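Side-chain contact in putative vitamin-B12 independent methionine synthase family protein (PDB 1YPX), which probably binds zinc and transfers a methyl group from a methyltetrahydrofolate-type donor to homocysteine, as cobalamin-independent methionine synthases do: residues D74-L79 / T136-A141. Residues are numbered along the deposited sequence; the frame is centred on the assembly and turned at random.
Sequences DFLENL and TIPSPA
Phe75 lays one face of its ring over Ile137, and this CH-pi contact is the heart of the packing. Ile137 CB stands 4.1 Å from the centroid of the Phe75 ring and 11° off its normal, almost squarely above the centre. The branched isoleucine suits the place because its two arms spread over the same face: CG2 lies by one side of the ring, 3.8 Å from Phe75 CD2, while CD1 runs on to the far end, 3.9 Å from Phe75 CZ. That reach depends on an extended outer chain, with Ile137 CD1 anti to CA (chi2 -180°). On the phenylalanine side, CG is turned anti to the backbone N (chi1 175°), which sends the ring out from the helix toward the strand. Its broad flat ring can offer Ile137 a face while still meeting other aromatic residues.

The other contacts are apolar and gather round Pro138. Its CD makes an aliphatic contact with the root of the aromatic side chain, 3.9 Å from Phe75 CB, and its CG reaches the ring obliquely. The same proline CG is 4.1 Å from Leu76 CG, an aliphatic pair whose side chains lie alongside one another, pointing opposite ways. Leucine, branched at CG, brings a bulky apolar group to this buried place. The compact proline ring thus touches the side chains of two consecutive residues and, having no amide hydrogen, brings no backbone donor into this apolar setting.

All four touching residues are buried. The short helix 73-76 here packs beside the C-terminal end of strand 132-138, which belongs to the parallel sheet of the TIM-barrel-like catalytic domain and bonds through the Ile137 backbone to strand 183-188. Phe116 meets the Phe75 ring edge-to-face, and Phe176 of helix 158-178 touches both Phe75 and Ile137, joining helix, strand and neighbouring barrel helix in one hydrophobic cluster.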
ATOM      1  N   ASP A  74       2.662   3.977 -12.940  1.00 55.45           N
ATOM      2  CA  ASP A  74       2.877   5.419 -13.121  1.00 53.94           C
ATOM      3  C   ASP A  74       4.064   5.822 -12.250  1.00 50.71           C
ATOM      4  O   ASP A  74       4.853   6.697 -12.611  1.00 50.86           O
ATOM      5  CB  ASP A  74       1.657   6.241 -12.676  1.00 56.85           C
ATOM      6  CG  ASP A  74       0.623   6.405 -13.773  1.00 60.97           C
ATOM      7  OD1 ASP A  74       0.901   7.094 -14.792  1.00 65.38           O
ATOM      8  OD2 ASP A  74      -0.481   5.839 -13.620  1.00 63.70           O
ATOM      9  N   PHE A  75       4.174   5.185 -11.092  1.00 45.07           N
ATOM     10  CA  PHE A  75       5.264   5.479 -10.201  1.00 42.70           C
ATOM     11  C   PHE A  75       6.548   4.920 -10.780  1.00 43.54           C
ATOM     12  O   PHE A  75       7.591   5.578 -10.762  1.00 43.64           O
ATOM     13  CB  PHE A  75       5.027   4.873  -8.819  1.00 37.30           C
ATOM     14  CG  PHE A  75       6.195   5.040  -7.891  1.00 35.08           C
ATOM     15  CD1 PHE A  75       7.211   4.093  -7.848  1.00 34.02           C
ATOM     16  CD2 PHE A  75       6.315   6.181  -7.107  1.00 34.41           C
ATOM     17  CE1 PHE A  75       8.334   4.281  -7.040  1.00 31.82           C
ATOM     18  CE2 PHE A  75       7.431   6.384  -6.294  1.00 29.26           C
ATOM     19  CZ  PHE A  75       8.439   5.431  -6.264  1.00 32.94           C
ATOM     20  N   LEU A  76       6.470   3.700 -11.296  1.00 43.55           N
ATOM     21  CA  LEU A  76       7.647   3.045 -11.859  1.00 43.97           C
ATOM     22  C   LEU A  76       8.146   3.663 -13.170  1.00 44.68           C
ATOM     23  O   LEU A  76       9.342   3.966 -13.310  1.00 41.58           O
ATOM     24  CB  LEU A  76       7.365   1.556 -12.061  1.00 45.28           C
ATOM     25  CG  LEU A  76       7.155   0.764 -10.767  1.00 44.99           C
ATOM     26  CD1 LEU A  76       6.546  -0.588 -11.096  1.00 42.67           C
ATOM     27  CD2 LEU A  76       8.490   0.609 -10.028  1.00 43.16           C
ATOM     28  N   GLU A  77       7.236   3.849 -14.122  1.00 44.99           N
ATOM     29  CA  GLU A  77       7.602   4.431 -15.406  1.00 48.45           C
ATOM     30  C   GLU A  77       8.188   5.833 -15.227  1.00 47.99           C
ATOM     31  O   GLU A  77       8.719   6.411 -16.174  1.00 48.58           O
ATOM     32  CB  GLU A  77       6.393   4.505 -16.341  1.00 51.12           C
ATOM     33  CG  GLU A  77       5.408   5.605 -15.990  1.00 57.74           C
ATOM     34  CD  GLU A  77       4.459   5.921 -17.133  1.00 63.13           C
ATOM     35  OE1 GLU A  77       4.954   6.252 -18.239  1.00 65.28           O
ATOM     36  OE2 GLU A  77       3.223   5.851 -16.925  1.00 65.28           O
ATOM     37  N   ASN A  78       8.083   6.378 -14.019  1.00 48.21           N
ATOM     38  CA  ASN A  78       8.621   7.700 -13.735  1.00 47.70           C
ATOM     39  C   ASN A  78       9.953   7.610 -13.020  1.00 48.07           C
ATOM     40  O   ASN A  78      10.403   8.558 -12.399  1.00 49.72           O
ATOM     41  CB  ASN A  78       7.647   8.525 -12.901  1.00 46.00           C
ATOM     42  CG  ASN A  78       6.634   9.246 -13.747  1.00 43.51           C
ATOM     43  OD1 ASN A  78       5.459   8.912 -13.730  1.00 42.15           O
ATOM     44  ND2 ASN A  78       7.089  10.238 -14.501  1.00 38.91           N
ATOM     45  N   LEU A  79      10.572   6.449 -13.094  1.00 50.31           N
ATOM     46  CA  LEU A  79      11.873   6.257 -12.498  1.00 51.62           C
ATOM     47  C   LEU A  79      12.826   6.236 -13.694  1.00 51.66           C
ATOM     48  O   LEU A  79      12.511   5.644 -14.732  1.00 48.98           O
ATOM     49  CB  LEU A  79      11.923   4.923 -11.750  1.00 49.42           C
ATOM     50  CG  LEU A  79      11.124   4.819 -10.451  1.00 52.65           C
ATOM     51  CD1 LEU A  79      11.090   3.364  -9.987  1.00 48.15           C
ATOM     52  CD2 LEU A  79      11.761   5.717  -9.362  1.00 49.53           C
ATOM     53  N   THR A 136       0.745   5.696  -0.990  1.00 35.22           N
ATOM     54  CA  THR A 136       0.987   4.313  -1.391  1.00 35.45           C
ATOM     55  C   THR A 136       1.762   4.260  -2.707  1.00 35.79           C
ATOM     56  O   THR A 136       1.452   4.989  -3.649  1.00 35.48           O
ATOM     57  CB  THR A 136      -0.361   3.524  -1.623  1.00 36.35           C
ATOM     58  OG1 THR A 136      -1.021   4.022  -2.802  1.00 34.58           O
ATOM     59  CG2 THR A 136      -1.308   3.691  -0.438  1.00 35.56           C
ATOM     60  N   ILE A 137       2.775   3.407  -2.768  1.00 34.18           N
ATOM     61  CA  ILE A 137       3.533   3.231  -3.995  1.00 35.18           C
ATOM     62  C   ILE A 137       3.764   1.737  -4.074  1.00 34.83           C
ATOM     63  O   ILE A 137       3.607   1.035  -3.076  1.00 33.07           O
ATOM     64  CB  ILE A 137       4.925   3.958  -3.979  1.00 35.75           C
ATOM     65  CG1 ILE A 137       5.838   3.329  -2.922  1.00 33.10           C
ATOM     66  CG2 ILE A 137       4.746   5.449  -3.681  1.00 34.67           C
ATOM     67  CD1 ILE A 137       7.199   3.983  -2.848  1.00 34.32           C
ATOM     68  N   PRO A 138       4.083   1.220  -5.270  1.00 35.73           N
ATOM     69  CA  PRO A 138       4.324  -0.221  -5.358  1.00 37.70           C
ATOM     70  C   PRO A 138       5.627  -0.545  -4.675  1.00 39.01           C
ATOM     71  O   PRO A 138       6.495   0.319  -4.508  1.00 41.46           O
ATOM     72  CB  PRO A 138       4.400  -0.483  -6.862  1.00 37.87           C
ATOM     73  CG  PRO A 138       4.816   0.843  -7.427  1.00 37.79           C
ATOM     74  CD  PRO A 138       3.985   1.808  -6.614  1.00 35.44           C
ATOM     75  N   SER A 139       5.744  -1.801  -4.282  1.00 39.81           N
ATOM     76  CA  SER A 139       6.924  -2.328  -3.632  1.00 42.24           C
ATOM     77  C   SER A 139       8.059  -2.400  -4.647  1.00 43.70           C
ATOM     78  O   SER A 139       7.832  -2.651  -5.823  1.00 46.33           O
ATOM     79  CB  SER A 139       6.608  -3.729  -3.111  1.00 43.15           C
ATOM     80  OG  SER A 139       7.744  -4.337  -2.533  1.00 45.77           O
ATOM     81  N   PRO A 140       9.301  -2.180  -4.213  1.00 45.82           N
ATOM     82  CA  PRO A 140      10.366  -2.262  -5.216  1.00 47.54           C
ATOM     83  C   PRO A 140      10.420  -3.630  -5.915  1.00 49.70           C
ATOM     84  O   PRO A 140      10.803  -3.718  -7.075  1.00 49.14           O
ATOM     85  CB  PRO A 140      11.627  -1.948  -4.404  1.00 44.66           C
ATOM     86  CG  PRO A 140      11.298  -2.459  -3.053  1.00 45.42           C
ATOM     87  CD  PRO A 140       9.857  -2.018  -2.860  1.00 46.34           C
ATOM     88  N   ALA A 141      10.010  -4.683  -5.213  1.00 51.90           N
ATOM     89  CA  ALA A 141      10.021  -6.027  -5.774  1.00 55.89           C
ATOM     90  C   ALA A 141       8.979  -6.163  -6.873  1.00 57.96           C
ATOM     91  O   ALA A 141       8.937  -7.169  -7.581  1.00 56.51           O
ATOM     92  CB  ALA A 141       9.760  -7.062  -4.680  1.00 55.05           C
TER